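Local coordinates for protein perosamine synthetase (Caulobacter crescentus, PDB 3BN1) that catalyses the pyridoxal-phosphate-dependent transfer of an amino group from L-glutamate to GDP-4-keto-6-deoxy-D-mannose, giving GDP-perosamine for the lipopolysaccharide O-antigen, at residues R15-E20 against L246-E251; R21-E26 against G242-E247; L25-T30 against M234-A239; K45-Y50 against A180-F185. One frame throughout, in Å; residues are numbered along the deposited sequence.

Contact 1 (R15-E20 against L246-E251)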
loop_
_atom_site.group_PDB
_atom_site.type_symbol
_atom_site.label_atom_id
_atom_site.label_comp_id
_atom_site.label_asym_id
_atom_site.label_seq_id
_atom_site.Cartn_x
_atom_site.Cartn_y
_atom_site.Cartn_z
ATOM N N ARG A 15 1.351 -5.693 21.421
ATOM C CA ARG A 15 2.078 -5.436 22.642
ATOM C C ARG A 15 3.235 -4.519 22.260
ATOM O O ARG A 15 4.251 -4.937 21.714
ATOM C CB ARG A 15 2.603 -6.728 23.240
ATOM C CG ARG A 15 2.995 -6.522 24.669
ATOM C CD ARG A 15 2.767 -7.809 25.360
ATOM N NE ARG A 15 3.587 -7.827 26.550
ATOM C CZ ARG A 15 3.130 -7.425 27.726
ATOM N NH1 ARG A 15 1.864 -7.031 27.826
ATOM N NH2 ARG A 15 3.918 -7.447 28.793
ATOM N N LEU A 16 3.070 -3.230 22.490
ATOM C CA LEU A 16 4.148 -2.310 22.166
ATOM C C LEU A 16 4.876 -2.026 23.484
ATOM O O LEU A 16 4.758 -0.962 24.063
ATOM C CB LEU A 16 3.520 -1.060 21.557
ATOM C CG LEU A 16 2.453 -1.247 20.451
ATOM C CD1 LEU A 16 1.951 0.098 19.931
ATOM C CD2 LEU A 16 3.007 -2.062 19.294
ATOM N N ASP A 17 5.637 -2.989 23.967
ATOM C CA ASP A 17 6.283 -2.866 25.263
ATOM C C ASP A 17 7.811 -2.788 25.209
ATOM O O ASP A 17 8.481 -3.096 26.196
ATOM C CB ASP A 17 5.835 -4.018 26.164
ATOM C CG ASP A 17 6.411 -5.356 25.733
ATOM O OD1 ASP A 17 6.871 -5.490 24.573
ATOM O OD2 ASP A 17 6.403 -6.292 26.561
ATOM N N GLY A 18 8.311 -2.311 24.071
ATOM C CA GLY A 18 9.718 -2.064 23.777
ATOM C C GLY A 18 9.923 -0.566 23.442
ATOM O O GLY A 18 9.271 0.320 24.047
ATOM N N ASN A 19 10.820 -0.314 22.472
ATOM C CA ASN A 19 11.194 1.012 21.958
ATOM C C ASN A 19 10.353 1.642 20.829
ATOM O O ASN A 19 10.834 2.525 20.117
ATOM C CB ASN A 19 12.613 0.903 21.399
ATOM C CG ASN A 19 13.610 0.701 22.485
ATOM O OD1 ASN A 19 13.364 1.094 23.628
ATOM N ND2 ASN A 19 14.651 -0.039 22.186
ATOM N N GLU A 20 9.127 1.169 20.622
ATOM C CA GLU A 20 8.283 1.638 19.516
ATOM C C GLU A 20 8.053 3.152 19.577
ATOM O O GLU A 20 8.341 3.904 18.635
ATOM C CB GLU A 20 6.968 0.817 19.498
ATOM C CG GLU A 20 7.231 -0.707 19.249
ATOM C CD GLU A 20 7.228 -1.529 20.534
ATOM O OE1 GLU A 20 7.176 -0.886 21.631
ATOM O OE2 GLU A 20 7.291 -2.794 20.445
ATOM N N LEU A 246 10.775 -6.269 16.704
ATOM C CA LEU A 246 11.709 -7.361 16.465
ATOM C C LEU A 246 12.748 -7.514 17.557
ATOM O O LEU A 246 13.165 -8.630 17.841
ATOM C CB LEU A 246 12.354 -7.320 15.078
ATOM C CG LEU A 246 13.322 -8.341 14.444
ATOM C CD1 LEU A 246 12.856 -9.790 14.316
ATOM C CD2 LEU A 246 13.870 -7.852 13.083
ATOM N N GLU A 247 13.186 -6.392 18.129
ATOM C CA GLU A 247 14.130 -6.434 19.247
ATOM C C GLU A 247 13.583 -7.257 20.398
ATOM O O GLU A 247 14.319 -7.719 21.261
ATOM C CB GLU A 247 14.368 -5.026 19.780
ATOM C CG GLU A 247 15.053 -4.085 18.816
ATOM C CD GLU A 247 15.031 -2.633 19.318
ATOM O OE1 GLU A 247 14.145 -2.280 20.130
ATOM O OE2 GLU A 247 15.878 -1.824 18.866
ATOM N N ARG A 248 12.280 -7.428 20.453
ATOM C CA ARG A 248 11.741 -8.152 21.577
ATOM C C ARG A 248 11.021 -9.383 21.095
ATOM O O ARG A 248 10.178 -9.898 21.805
ATOM C CB ARG A 248 10.822 -7.218 22.361
ATOM C CG ARG A 248 11.613 -6.385 23.421
ATOM C CD ARG A 248 10.742 -5.482 24.251
ATOM N NE ARG A 248 9.801 -6.234 25.071
ATOM C CZ ARG A 248 10.144 -6.863 26.187
ATOM N NH1 ARG A 248 9.228 -7.532 26.872
ATOM N NH2 ARG A 248 11.411 -6.820 26.596
ATOM N N VAL A 249 11.377 -9.849 19.907
ATOM C CA VAL A 249 10.690 -10.986 19.304
ATOM C C VAL A 249 10.692 -12.213 20.207
ATOM O O VAL A 249 9.666 -12.871 20.412
ATOM C CB VAL A 249 11.241 -11.354 17.905
ATOM C CG1 VAL A 249 12.572 -12.087 18.027
ATOM C CG2 VAL A 249 10.262 -12.275 17.183
ATOM N N ASP A 250 11.852 -12.508 20.779
ATOM C CA ASP A 250 11.949 -13.662 21.661
ATOM C C ASP A 250 11.046 -13.597 22.879
ATOM O O ASP A 250 10.450 -14.608 23.236
ATOM C CB ASP A 250 13.396 -14.000 21.996
ATOM C CG ASP A 250 14.129 -14.525 20.796
ATOM O OD1 ASP A 250 13.449 -15.157 19.969
ATOM O OD2 ASP A 250 15.358 -14.338 20.679
ATOM N N GLU A 251 10.880 -12.403 23.460
ATOM C CA GLU A 251 9.974 -12.192 24.606
ATOM C C GLU A 251 8.542 -12.324 24.182
ATOM O O GLU A 251 7.736 -12.942 24.883
ATOM C CB GLU A 251 10.144 -10.795 25.203
ATOM C CG GLU A 251 11.557 -10.484 25.706
ATOM C CD GLU A 251 12.597 -10.346 24.592
ATOM O OE1 GLU A 251 12.266 -10.614 23.409
ATOM O OE2 GLU A 251 13.765 -9.998 24.903
HETATM O O HOH W 1 6.413 -9.319 25.847
HETATM O O HOH W 2 12.153 -2.642 21.479
#

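Contact 2 (R21-E26 against G242-E247)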
loop_
_atom_site.group_PDB
_atom_site.type_symbol
_atom_site.label_atom_id
_atom_site.label_comp_id
_atom_site.label_asym_id
_atom_site.label_seq_id
_atom_site.Cartn_x
_atom_site.Cartn_y
_atom_site.Cartn_z
ATOM N N ARG A 21 7.615 3.575 20.758
ATOM C CA ARG A 21 7.343 4.969 21.024
ATOM C C ARG A 21 8.635 5.720 20.796
ATOM O O ARG A 21 8.708 6.602 19.944
ATOM C CB ARG A 21 6.818 5.146 22.442
ATOM C CG ARG A 21 5.982 6.383 22.698
ATOM C CD ARG A 21 6.034 6.779 24.219
ATOM N NE ARG A 21 4.869 7.552 24.686
ATOM C CZ ARG A 21 4.957 8.736 25.287
ATOM N NH1 ARG A 21 3.872 9.420 25.652
ATOM N NH2 ARG A 21 6.156 9.238 25.535
ATOM N N ASP A 22 9.691 5.347 21.501
ATOM C CA ASP A 22 10.967 6.024 21.288
ATOM C C ASP A 22 11.371 6.167 19.813
ATOM O O ASP A 22 11.671 7.285 19.355
ATOM C CB ASP A 22 12.090 5.472 22.204
ATOM C CG ASP A 22 13.504 5.919 21.770
ATOM O OD1 ASP A 22 13.864 7.112 21.876
ATOM O OD2 ASP A 22 14.303 5.062 21.336
ATOM N N TYR A 23 11.404 5.061 19.070
ATOM C CA TYR A 23 11.824 5.098 17.678
ATOM C C TYR A 23 10.898 5.964 16.824
ATOM O O TYR A 23 11.335 6.792 16.016
ATOM C CB TYR A 23 11.916 3.676 17.136
ATOM C CG TYR A 23 13.003 2.800 17.725
ATOM C CD1 TYR A 23 13.810 3.243 18.743
ATOM C CD2 TYR A 23 13.201 1.502 17.287
ATOM C CE1 TYR A 23 14.804 2.422 19.260
ATOM C CE2 TYR A 23 14.129 0.680 17.818
ATOM C CZ TYR A 23 14.975 1.159 18.791
ATOM O OH TYR A 23 15.993 0.397 19.325
ATOM N N VAL A 24 9.595 5.827 17.049
ATOM C CA VAL A 24 8.671 6.662 16.323
ATOM C C VAL A 24 8.873 8.148 16.595
ATOM O O VAL A 24 8.942 8.976 15.668
ATOM C CB VAL A 24 7.220 6.227 16.625
ATOM C CG1 VAL A 24 6.322 7.322 16.073
ATOM C CG2 VAL A 24 6.985 4.862 15.891
ATOM N N LEU A 25 8.966 8.490 17.877
ATOM C CA LEU A 25 9.188 9.891 18.257
ATOM C C LEU A 25 10.440 10.424 17.543
ATOM O O LEU A 25 10.544 11.601 17.157
ATOM C CB LEU A 25 9.350 9.976 19.778
ATOM C CG LEU A 25 8.000 10.125 20.483
ATOM C CD1 LEU A 25 8.235 10.312 21.980
ATOM C CD2 LEU A 25 7.063 11.265 19.903
ATOM N N GLU A 26 11.437 9.563 17.387
ATOM C CA GLU A 26 12.645 10.002 16.682
ATOM C C GLU A 26 12.318 10.345 15.238
ATOM O O GLU A 26 12.856 11.326 14.685
ATOM C CB GLU A 26 13.735 8.933 16.721
ATOM C CG GLU A 26 15.006 9.385 15.982
ATOM C CD GLU A 26 15.990 8.248 15.735
ATOM O OE1 GLU A 26 16.144 7.417 16.671
ATOM O OE2 GLU A 26 16.534 8.161 14.603
ATOM N N GLY A 242 8.359 -1.582 13.658
ATOM C CA GLY A 242 8.798 -2.931 13.377
ATOM C C GLY A 242 10.139 -3.356 14.030
ATOM O O GLY A 242 10.407 -4.520 14.368
ATOM N N LEU A 243 11.050 -2.422 14.080
ATOM C CA LEU A 243 12.357 -2.749 14.567
ATOM C C LEU A 243 12.256 -2.953 16.058
ATOM O O LEU A 243 12.815 -3.905 16.640
ATOM C CB LEU A 243 13.231 -1.535 14.232
ATOM C CG LEU A 243 14.670 -1.810 14.681
ATOM C CD1 LEU A 243 15.238 -3.154 14.192
ATOM C CD2 LEU A 243 15.661 -0.638 14.442
ATOM N N ALA A 244 11.532 -2.044 16.701
ATOM C CA ALA A 244 11.344 -2.178 18.156
ATOM C C ALA A 244 10.621 -3.501 18.484
ATOM O O ALA A 244 10.904 -4.158 19.491
ATOM C CB ALA A 244 10.588 -0.978 18.702
ATOM N N GLN A 245 9.689 -3.918 17.634
ATOM C CA GLN A 245 8.980 -5.186 17.892
ATOM C C GLN A 245 9.962 -6.325 17.764
ATOM O O GLN A 245 9.927 -7.258 18.568
ATOM C CB GLN A 245 7.893 -5.418 16.842
ATOM C CG GLN A 245 6.717 -4.511 17.056
ATOM C CD GLN A 245 5.721 -5.120 18.058
ATOM O OE1 GLN A 245 4.970 -6.051 17.734
ATOM N NE2 GLN A 245 5.769 -4.627 19.301
ATOM N N LEU A 246 10.775 -6.269 16.704
ATOM C CA LEU A 246 11.709 -7.361 16.465
ATOM C C LEU A 246 12.748 -7.514 17.557
ATOM O O LEU A 246 13.165 -8.630 17.841
ATOM C CB LEU A 246 12.354 -7.320 15.078
ATOM C CG LEU A 246 13.322 -8.341 14.444
ATOM C CD1 LEU A 246 12.856 -9.790 14.316
ATOM C CD2 LEU A 246 13.870 -7.852 13.083
ATOM N N GLU A 247 13.186 -6.392 18.129
ATOM C CA GLU A 247 14.130 -6.434 19.247
ATOM C C GLU A 247 13.583 -7.257 20.398
ATOM O O GLU A 247 14.319 -7.719 21.261
ATOM C CB GLU A 247 14.368 -5.026 19.780
ATOM C CG GLU A 247 15.053 -4.085 18.816
ATOM C CD GLU A 247 15.031 -2.633 19.318
ATOM O OE1 GLU A 247 14.145 -2.280 20.130
ATOM O OE2 GLU A 247 15.878 -1.824 18.866
#

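Contact 3 (L25-T30 against M234-A239)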
loop_
_atom_site.group_PDB
_atom_site.type_symbol
_atom_site.label_atom_id
_atom_site.label_comp_id
_atom_site.label_asym_id
_atom_site.label_seq_id
_atom_site.Cartn_x
_atom_site.Cartn_y
_atom_site.Cartn_z
ATOM N N LEU A 25 8.966 8.490 17.877
ATOM C CA LEU A 25 9.188 9.891 18.257
ATOM C C LEU A 25 10.440 10.424 17.543
ATOM O O LEU A 25 10.544 11.601 17.157
ATOM C CB LEU A 25 9.350 9.976 19.778
ATOM C CG LEU A 25 8.000 10.125 20.483
ATOM C CD1 LEU A 25 8.235 10.312 21.980
ATOM C CD2 LEU A 25 7.063 11.265 19.903
ATOM N N GLU A 26 11.437 9.563 17.387
ATOM C CA GLU A 26 12.645 10.002 16.682
ATOM C C GLU A 26 12.318 10.345 15.238
ATOM O O GLU A 26 12.856 11.326 14.685
ATOM C CB GLU A 26 13.735 8.933 16.721
ATOM C CG GLU A 26 15.006 9.385 15.982
ATOM C CD GLU A 26 15.990 8.248 15.735
ATOM O OE1 GLU A 26 16.144 7.417 16.671
ATOM O OE2 GLU A 26 16.534 8.161 14.603
ATOM N N CYS A 27 11.444 9.548 14.615
ATOM C CA CYS A 27 11.136 9.838 13.207
ATOM C C CYS A 27 10.437 11.175 13.179
ATOM O O CYS A 27 10.628 11.938 12.262
ATOM C CB CYS A 27 10.191 8.837 12.519
ATOM S SG CYS A 27 10.753 7.133 12.435
ATOM N N MET A 28 9.544 11.395 14.128
ATOM C CA MET A 28 8.814 12.640 14.105
ATOM C C MET A 28 9.781 13.821 14.364
ATOM O O MET A 28 9.622 14.948 13.842
ATOM C CB MET A 28 7.830 12.668 15.307
ATOM C CG MET A 28 6.685 11.668 15.361
ATOM S SD MET A 28 5.723 11.685 13.767
ATOM C CE MET A 28 4.821 13.247 14.032
ATOM N N ASP A 29 10.670 13.617 15.312
ATOM C CA ASP A 29 11.534 14.725 15.744
ATOM C C ASP A 29 12.563 15.059 14.694
ATOM O O ASP A 29 13.022 16.189 14.630
ATOM C CB ASP A 29 12.193 14.391 17.087
ATOM C CG ASP A 29 11.235 14.585 18.247
ATOM O OD1 ASP A 29 10.272 15.366 18.042
ATOM O OD2 ASP A 29 11.420 13.965 19.320
ATOM N N THR A 30 12.940 14.070 13.895
ATOM C CA THR A 30 13.910 14.320 12.825
ATOM C C THR A 30 13.243 14.608 11.488
ATOM O O THR A 30 13.915 14.928 10.538
ATOM C CB THR A 30 14.788 13.114 12.610
ATOM O OG1 THR A 30 13.946 11.944 12.556
ATOM C CG2 THR A 30 15.804 13.032 13.773
ATOM N N MET A 234 7.375 0.766 2.551
ATOM C CA MET A 234 7.056 0.915 3.974
ATOM C C MET A 234 7.525 2.316 4.444
ATOM O O MET A 234 8.570 2.799 3.972
ATOM C CB MET A 234 7.857 -0.118 4.808
ATOM C CG MET A 234 7.415 -0.092 6.264
ATOM S SD MET A 234 8.247 -1.308 7.253
ATOM C CE MET A 234 7.299 -2.860 6.875
ATOM N N THR A 235 6.793 2.962 5.360
ATOM C CA THR A 235 7.287 4.205 5.923
ATOM C C THR A 235 8.380 3.954 7.000
ATOM O O THR A 235 8.490 2.852 7.591
ATOM C CB THR A 235 6.200 5.028 6.623
ATOM O OG1 THR A 235 5.602 4.302 7.748
ATOM C CG2 THR A 235 5.210 5.510 5.596
ATOM N N ASN A 236 9.175 4.991 7.263
ATOM C CA ASN A 236 10.219 4.925 8.280
ATOM C C ASN A 236 9.531 4.769 9.629
ATOM O O ASN A 236 10.101 4.165 10.538
ATOM C CB ASN A 236 11.056 6.222 8.273
ATOM C CG ASN A 236 12.444 6.071 8.952
ATOM O OD1 ASN A 236 13.137 5.057 8.812
ATOM N ND2 ASN A 236 12.875 7.137 9.636
ATOM N N ILE A 237 8.335 5.334 9.788
ATOM C CA ILE A 237 7.578 5.197 11.045
ATOM C C ILE A 237 7.163 3.728 11.264
ATOM O O ILE A 237 7.395 3.183 12.342
ATOM C CB ILE A 237 6.273 6.123 11.070
ATOM C CG1 ILE A 237 6.684 7.588 11.410
ATOM C CG2 ILE A 237 5.293 5.560 12.128
ATOM C CD1 ILE A 237 5.562 8.649 11.534
ATOM N N GLN A 238 6.626 3.075 10.226
ATOM C CA GLN A 238 6.258 1.665 10.343
ATOM C C GLN A 238 7.520 0.834 10.613
ATOM O O GLN A 238 7.487 -0.112 11.380
ATOM C CB GLN A 238 5.612 1.135 9.038
ATOM C CG GLN A 238 4.237 1.747 8.684
ATOM C CD GLN A 238 3.961 1.760 7.176
ATOM O OE1 GLN A 238 4.066 2.799 6.553
ATOM N NE2 GLN A 238 3.642 0.612 6.606
ATOM N N ALA A 239 8.636 1.162 9.966
ATOM C CA ALA A 239 9.861 0.356 10.181
ATOM C C ALA A 239 10.378 0.555 11.611
ATOM O O ALA A 239 10.993 -0.342 12.221
ATOM C CB ALA A 239 10.988 0.705 9.170
#

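Contact 4 (K45-Y50 against A180-F185)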
loop_
_atom_site.group_PDB
_atom_site.type_symbol
_atom_site.label_atom_id
_atom_site.label_comp_id
_atom_site.label_asym_id
_atom_site.label_seq_id
_atom_site.Cartn_x
_atom_site.Cartn_y
_atom_site.Cartn_z
ATOM N N LYS A 45 17.530 -5.057 7.695
ATOM C CA LYS A 45 18.749 -5.742 8.089
ATOM C C LYS A 45 18.499 -6.775 9.183
ATOM O O LYS A 45 18.870 -7.936 9.077
ATOM C CB LYS A 45 19.737 -4.702 8.608
ATOM C CG LYS A 45 21.161 -4.938 8.128
ATOM C CD LYS A 45 22.174 -4.844 9.274
ATOM C CE LYS A 45 22.355 -6.169 10.031
ATOM N NZ LYS A 45 23.770 -6.662 10.073
ATOM N N ALA A 46 17.978 -6.300 10.295
ATOM C CA ALA A 46 17.696 -7.178 11.432
ATOM C C ALA A 46 16.773 -8.315 11.033
ATOM O O ALA A 46 16.812 -9.413 11.586
ATOM C CB ALA A 46 16.975 -6.351 12.505
ATOM N N PHE A 47 15.851 -8.032 10.122
ATOM C CA PHE A 47 14.853 -9.065 9.812
ATOM C C PHE A 47 15.426 -10.149 8.986
ATOM O O PHE A 47 15.102 -11.308 9.126
ATOM C CB PHE A 47 13.624 -8.453 9.097
ATOM C CG PHE A 47 12.421 -9.369 9.104
ATOM C CD1 PHE A 47 11.632 -9.464 10.243
ATOM C CD2 PHE A 47 12.203 -10.271 8.066
ATOM C CE1 PHE A 47 10.588 -10.370 10.332
ATOM C CE2 PHE A 47 11.141 -11.179 8.133
ATOM C CZ PHE A 47 10.294 -11.202 9.265
ATOM N N ALA A 48 16.264 -9.738 8.062
ATOM C CA ALA A 48 16.930 -10.678 7.200
ATOM C C ALA A 48 17.821 -11.608 8.041
ATOM O O ALA A 48 17.910 -12.814 7.789
ATOM C CB ALA A 48 17.757 -9.892 6.194
ATOM N N ASP A 49 18.501 -11.027 9.012
ATOM C CA ASP A 49 19.325 -11.803 9.936
ATOM C C ASP A 49 18.433 -12.703 10.793
ATOM O O ASP A 49 18.751 -13.855 11.037
ATOM C CB ASP A 49 20.100 -10.892 10.934
ATOM C CG ASP A 49 21.012 -9.886 10.252
ATOM O OD1 ASP A 49 21.436 -10.099 9.089
ATOM O OD2 ASP A 49 21.322 -8.877 10.925
ATOM N N TYR A 50 17.316 -12.197 11.279
ATOM C CA TYR A 50 16.493 -13.054 12.117
ATOM C C TYR A 50 16.012 -14.256 11.352
ATOM O O TYR A 50 16.011 -15.369 11.871
ATOM C CB TYR A 50 15.361 -12.258 12.680
ATOM C CG TYR A 50 14.483 -13.069 13.587
ATOM C CD1 TYR A 50 14.929 -13.504 14.825
ATOM C CD2 TYR A 50 13.210 -13.448 13.171
ATOM C CE1 TYR A 50 14.074 -14.242 15.674
ATOM C CE2 TYR A 50 12.346 -14.155 14.009
ATOM C CZ TYR A 50 12.798 -14.568 15.252
ATOM O OH TYR A 50 11.963 -15.317 16.061
ATOM N N ALA A 180 9.643 -15.374 0.370
ATOM C CA ALA A 180 8.525 -15.627 1.304
ATOM C C ALA A 180 8.032 -14.257 1.686
ATOM O O ALA A 180 8.784 -13.274 1.568
ATOM C CB ALA A 180 9.038 -16.286 2.576
ATOM N N THR A 181 6.821 -14.218 2.254
ATOM C CA THR A 181 6.263 -12.942 2.704
ATOM C C THR A 181 5.721 -13.053 4.138
ATOM O O THR A 181 5.401 -14.142 4.665
ATOM C CB THR A 181 5.175 -12.433 1.754
ATOM O OG1 THR A 181 4.104 -13.353 1.856
ATOM C CG2 THR A 181 5.652 -12.507 0.296
ATOM N N PHE A 182 5.708 -11.884 4.765
ATOM C CA PHE A 182 5.218 -11.734 6.113
ATOM C C PHE A 182 4.324 -10.520 6.217
ATOM O O PHE A 182 4.429 -9.553 5.436
ATOM C CB PHE A 182 6.367 -11.507 7.092
ATOM C CG PHE A 182 7.328 -12.640 7.166
ATOM C CD1 PHE A 182 8.396 -12.728 6.251
ATOM C CD2 PHE A 182 7.185 -13.602 8.158
ATOM C CE1 PHE A 182 9.274 -13.821 6.295
ATOM C CE2 PHE A 182 8.129 -14.604 8.330
ATOM C CZ PHE A 182 9.168 -14.746 7.367
ATOM N N SER A 183 3.498 -10.578 7.242
ATOM C CA SER A 183 2.540 -9.512 7.530
ATOM C C SER A 183 2.766 -8.938 8.937
ATOM O O SER A 183 2.905 -9.680 9.919
ATOM C CB SER A 183 1.132 -10.080 7.555
ATOM O OG SER A 183 0.241 -9.061 8.009
ATOM N N PHE A 184 2.750 -7.614 9.055
ATOM C CA PHE A 184 2.873 -6.968 10.372
ATOM C C PHE A 184 1.576 -6.220 10.575
ATOM O O PHE A 184 1.512 -5.223 11.284
ATOM C CB PHE A 184 4.054 -6.031 10.390
ATOM C CG PHE A 184 5.304 -6.670 9.839
ATOM C CD1 PHE A 184 5.794 -7.842 10.417
ATOM C CD2 PHE A 184 6.053 -6.067 8.811
ATOM C CE1 PHE A 184 6.972 -8.444 9.932
ATOM C CE2 PHE A 184 7.218 -6.660 8.307
ATOM C CZ PHE A 184 7.698 -7.854 8.886
ATOM N N PHE A 185 0.498 -6.786 10.052
ATOM C CA PHE A 185 -0.814 -6.199 10.348
ATOM C C PHE A 185 -0.971 -6.173 11.889
ATOM O O PHE A 185 -0.247 -6.843 12.637
ATOM C CB PHE A 185 -1.867 -7.096 9.679
ATOM C CG PHE A 185 -3.252 -6.593 9.842
ATOM C CD1 PHE A 185 -3.578 -5.317 9.416
ATOM C CD2 PHE A 185 -4.214 -7.377 10.449
ATOM C CE1 PHE A 185 -4.852 -4.817 9.576
ATOM C CE2 PHE A 185 -5.473 -6.870 10.622
ATOM C CZ PHE A 185 -5.796 -5.585 10.177
#

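Contact 1 (R15-E20 against L246-E251)
A salt bridge between Asp17 and Arg248 is the main link across this contact. The guanidinium presents its NE side to the carboxylate, so that two nitrogens each take their own oxygen: NE of Arg248 donates to OD1 of Asp17 at 3.1 Å, and NH1 of Arg248 reaches OD2 of Asp17, also at 3.1 Å. The fork is not a flat one. The two planes stand 77° apart, and both nitrogens come in from above the carboxylate plane. A bend in the arginine chain at its third torsion (chi3 64°) turns the group onto the aspartate. Arg15 joins the network from the same loop, with NE 3.2 Å from Asp17 OD2, and water 1 takes a hydrogen bond from Arg15 NE.

A second group of hydrogen bonds gathers at Glu247. ND2 of Asn19 makes a weak bond to OE1 of Glu247. Water 2 accepts from the backbone N of Asn19 at 2.9 Å and sits against Glu247 OE1. Within the loop, Gly18 N donates to Glu20 OE1 at 3.0 Å.

The main packing is at Gly18, whose CA lies 3.6 Å from CD of Arg248.

The loop before helix 20-30 is thus fixed to the junction of helices 236-247 and 249-266 by charge and water at the surface. Two arginines sharing one carboxylate would be expected to favour its ionised form.

Contact 2 (R21-E26 against G242-E247)
This is an antiparallel helix pair: helix 20-30, near the start of the chain, runs against helix 236-247, with the two short axes 9.4 Å apart at closest and their directions at 158°. One side chain, Tyr23, spans the gap. Its ring lies along helix 236-247, meeting Leu243, Ala244 and Glu247.

The apolar footing comes first. CD2 of Tyr23 rests 3.9 Å from the methyl CB of Ala244, and CE2 of Tyr23 is equally close to CD2 of Leu243, so one long side of the ring is held between a small and a branched residue. Leu243 reaches it with CG anti to its backbone N (chi1 -178°), which carries the isobutyl group out toward the tyrosine. The short Ala244 allows the backbones to draw near, and its CA is 7.3 Å from that of Tyr23.

Farther out, the phenol end faces the carboxylate of Glu247, one turn beyond Leu243. The two side chains come from opposite directions, with OE2 at the ring edge and the carboxylate plane turned 79° from the ring. The modelled separation of Tyr23 OH and Glu247 OE2 is too short to be trusted, so the nature of that polar meeting remains doubtful. Tyr23 OH does have a partner in Asn19 ND2.

Helix 38-51 closes over the same ring: Arg38 makes a cation-pi contact with Tyr23, and Phe39 meets it ring to ring. Elsewhere on helix 20-30, Val24 packs on Val24 of the second subunit, so helix 20-30 is itself part of the dimer interface.

Contact 3 (L25-T30 against M234-A239)
A buried, mainly apolar packing contact joins the last turns of helix 20-30 to the first turn of helix 236-247. Cys27 faces Ile237, their CA atoms only 6.2 Å apart, so the backbones come close where the intervening side chains are slim. CB of Cys27 lies 3.9 Å from CG1 of Ile237. The sulfur points toward Asn236, and SG of Cys27 stands 3.5 Å from its ND2, a near approach without a bond.

Met28 works the other flank. Its chain folds at the second and third torsions (chi2 -51°), which brings SD to 3.8 Å from CD1 of Ile237. Ile237, in turn, has CG1 beside its backbone N and extends CD1 straight outward (chi2 -178°) to meet the thioether. The isoleucine therefore touches both residues with one branch: CG1 for the cysteine and CD1 for the methionine.

Helix 236-247 starts with a capping box. The side chain of Thr235 accepts from Gln238 N, with its OG1 2.9 Å away, while OE1 of Gln238 receives the backbone N of Thr235 at 3.0 Å, from well above the plane of the amide carbonyl. ND2 of Asn236 bonds to Trp32 O in the loop after helix 20-30, and its OD1 takes only a weak bond from Ile40 N. Across the dimer, Ile237 and Met28 pack on Ile241 and Val24 of the second subunit.

Sulfur and branched carbon thus fill this joint: Cys27 and Met28 meet Ile237 by apolar contact, while the amide of Asn236 turns to backbone partners outside the two segments, one of them weak.

Contact 4 (K45-Y50 against A180-F185)
Phe47 stands between Phe182 and Phe184, showing its edge to one and a face to the other. Against Phe182 the pair is T-shaped: the rim of Phe47 points down at the face of the strand residue, with centroids 5.0 Å apart and planes at 78°. CZ of Phe47 sits 3.8 Å above the ring plane of Phe182, over its centre, and CE2 of Phe47 is 3.7 Å from CD1 of Phe182.

With Phe184 the roles are exchanged. Now Phe47 offers a face and Phe184 comes in by its edge, an offset edge-to-face pair with centroids 5.8 Å apart; the closest atoms are CZ of Phe184 and CE1 of Phe47, at 4.1 Å. The side chain of Phe47 reaches across from helix 38-51 with CG opposite the backbone N (chi1 -164°). Phe182 and Phe184, two residues apart, both direct their rings toward that helix. Such edge-to-face pairs set weakly positive ring hydrogens against the electron-rich faces of their partners.

Between those two rings in sequence, Ser183 faces elsewhere. Its OG accepts from Phe185 N at 3.1 Å, an ST turn, and also bonds the phosphate oxygen OP1 of the cofactor-bearing lysine at position 188. Phe185 belongs to the 2-oxoglutarate pocket. Leu246 and Met197 pack on Phe47 as well.

An aromatic cluster between a helix and the mixed central sheet is what this forms, in the large domain of an aminotransferase of the aspartate aminotransferase fold. The strand gives one ring and the loop after it the other, and that loop leads on to the modified lysine.

Overall arrangement
Contacts 1, 2 and 3 follow one another along helix 236-247, with contacts 2 and 3 also sharing helix 20-30. Their chemistry shifts along the way: salt bridges and waters at the surface in contact 1, a tyrosine on aliphatic groups in the partly buried contact 2, and buried sulfur and isoleucine in contact 3. All three lie beside the second subunit. Contact 4 is also buried but purely aromatic, with its centre about 11 Å from that of the chain, and it ties helix 38-51 to the central sheet. Leu246, in the segments of contacts 1 and 2, packs on Ala46 and Tyr50, and Met234 of contact 3 touches Phe184.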